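Local atomic coordinates of protein sifA (Salmonella typhimurium, PDB entry 3CXB), a protein that acts as a secreted effector inside host cells, where it interacts with PLEKHM2 and is required for endosomal tubulation and formation of Salmonella-induced filaments. Residues A[86-90]-A[91-95]. Sequence-based numbering, arbitrary orientation.
Sequences VHNPH and ENDAT
Asn-88 reaches across the connection between antiparallel strands 84-87 and 96-101 and binds the backbone of Thr-95, closing the loop of this beta hairpin at the strand end. The evidence is a 2.9 Å separation between Asn-88 ND2 and Thr-95 O; an N-H...O angle of 137° shows that the bond is bent, and the oxygen lies out of the amide plane. CG sits beside the backbone N of Asn-88 (chi1 -55°), which carries the amide over to that carbonyl. ND2 has a second acceptor, Arg-150 O on strand 145-153 of the neighbouring three-stranded sheet, so one amide nitrogen serves two carbonyls, linking the loop's far end and the neighbouring sheet.

Two backbone bonds, one of them weak, fold the chain between these ends. Pro-89 O accepts from Asn-92 N at 2.6 Å, the donor standing 41° above the carbonyl plane and therefore not on a lone pair. Asn-88 O receives Glu-91 N only weakly, at a poorly aligned angle. Next comes a type I beta turn from Asn-92 to Thr-95, in which Thr-95 N donates to Asn-92 O at 2.8 Å.

The carboxylate of Asp-93 is bound by the second sheet: OD2 pairs with Thr-163 OG1 and OD1 with Ser-162 OG, both on strand 158-167, so each oxygen has a hydroxyl partner. The proline ring lies aslant the threonine side chain, where Pro-89 CG meets the methyl carbon Thr-95 CG2 at 3.4 Å.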
loop_
_atom_site.group_PDB
_atom_site.type_symbol
_atom_site.label_atom_id
_atom_site.label_comp_id
_atom_site.label_asym_id
_atom_site.label_seq_id
_atom_site.Cartn_x
_atom_site.Cartn_y
_atom_site.Cartn_z
ATOM N N VAL A 86 14.227 -2.935 8.693
ATOM C CA VAL A 86 13.843 -1.729 7.970
ATOM C C VAL A 86 13.971 -0.522 8.909
ATOM O O VAL A 86 13.559 -0.590 10.065
ATOM C CB VAL A 86 12.374 -1.831 7.395
ATOM C CG1 VAL A 86 11.597 -2.911 8.097
ATOM C CG2 VAL A 86 11.649 -0.520 7.544
ATOM N N HIS A 87 14.534 0.579 8.413
ATOM C CA HIS A 87 14.715 1.778 9.230
ATOM C C HIS A 87 14.940 2.998 8.345
ATOM O O HIS A 87 15.251 2.854 7.161
ATOM C CB HIS A 87 15.957 1.604 10.094
ATOM C CG HIS A 87 17.227 1.616 9.302
ATOM N ND1 HIS A 87 17.912 2.779 9.012
ATOM C CD2 HIS A 87 17.887 0.620 8.662
ATOM C CE1 HIS A 87 18.937 2.497 8.227
ATOM N NE2 HIS A 87 18.945 1.196 7.999
ATOM N N ASN A 88 14.803 4.189 8.929
ATOM C CA ASN A 88 15.044 5.443 8.217
ATOM C C ASN A 88 16.405 5.924 8.677
ATOM O O ASN A 88 16.598 6.202 9.858
ATOM C CB ASN A 88 14.013 6.493 8.590
ATOM C CG ASN A 88 12.619 6.016 8.379
ATOM O OD1 ASN A 88 12.108 5.218 9.163
ATOM N ND2 ASN A 88 11.987 6.478 7.302
ATOM N N PRO A 89 17.368 6.045 7.752
ATOM C CA PRO A 89 18.694 6.499 8.174
ATOM C C PRO A 89 18.632 7.742 9.054
ATOM O O PRO A 89 18.051 8.754 8.667
ATOM C CB PRO A 89 19.412 6.740 6.845
ATOM C CG PRO A 89 18.298 7.139 5.933
ATOM C CD PRO A 89 17.232 6.132 6.288
ATOM N N HIS A 90 19.219 7.642 10.244
ATOM C CA HIS A 90 19.248 8.747 11.190
ATOM C C HIS A 90 17.878 9.409 11.252
ATOM O O HIS A 90 17.760 10.635 11.252
ATOM C CB HIS A 90 20.319 9.763 10.772
ATOM C CG HIS A 90 21.703 9.185 10.688
ATOM N ND1 HIS A 90 22.017 8.122 9.867
ATOM C CD2 HIS A 90 22.851 9.521 11.323
ATOM C CE1 HIS A 90 23.298 7.829 10.000
ATOM N NE2 HIS A 90 23.828 8.663 10.878
ATOM N N GLU A 91 16.845 8.572 11.299
ATOM C CA GLU A 91 15.461 9.023 11.355
ATOM C C GLU A 91 15.112 10.058 10.292
ATOM O O GLU A 91 14.234 10.903 10.490
ATOM C CB GLU A 91 15.139 9.566 12.747
ATOM C CG GLU A 91 15.216 8.506 13.842
ATOM C CD GLU A 91 13.977 8.474 14.719
ATOM O OE1 GLU A 91 13.952 7.679 15.683
ATOM O OE2 GLU A 91 13.028 9.242 14.442
ATOM N N ASN A 92 15.808 9.976 9.160
ATOM C CA ASN A 92 15.576 10.878 8.038
ATOM C C ASN A 92 14.362 10.373 7.262
ATOM O O ASN A 92 14.478 9.584 6.326
ATOM C CB ASN A 92 16.799 10.918 7.118
ATOM C CG ASN A 92 16.631 11.895 5.964
ATOM O OD1 ASN A 92 17.472 11.961 5.060
ATOM N ND2 ASN A 92 15.545 12.664 5.990
ATOM N N ASP A 93 13.199 10.843 7.677
ATOM C CA ASP A 93 11.931 10.471 7.080
ATOM C C ASP A 93 11.907 10.480 5.539
ATOM O O ASP A 93 11.205 9.685 4.905
ATOM C CB ASP A 93 10.872 11.413 7.627
ATOM C CG ASP A 93 9.499 10.861 7.494
ATOM O OD1 ASP A 93 9.334 9.652 7.747
ATOM O OD2 ASP A 93 8.586 11.630 7.152
ATOM N N ALA A 94 12.670 11.387 4.936
ATOM C CA ALA A 94 12.713 11.496 3.483
ATOM C C ALA A 94 13.140 10.193 2.819
ATOM O O ALA A 94 12.826 9.950 1.655
ATOM C CB ALA A 94 13.657 12.623 3.069
ATOM N N THR A 95 13.851 9.354 3.558
ATOM C CA THR A 95 14.323 8.102 3.007
ATOM C C THR A 95 14.031 6.901 3.922
ATOM O O THR A 95 13.836 7.058 5.138
ATOM C CB THR A 95 15.844 8.209 2.716
ATOM O OG1 THR A 95 16.437 6.904 2.671
ATOM C CG2 THR A 95 16.522 9.030 3.791
#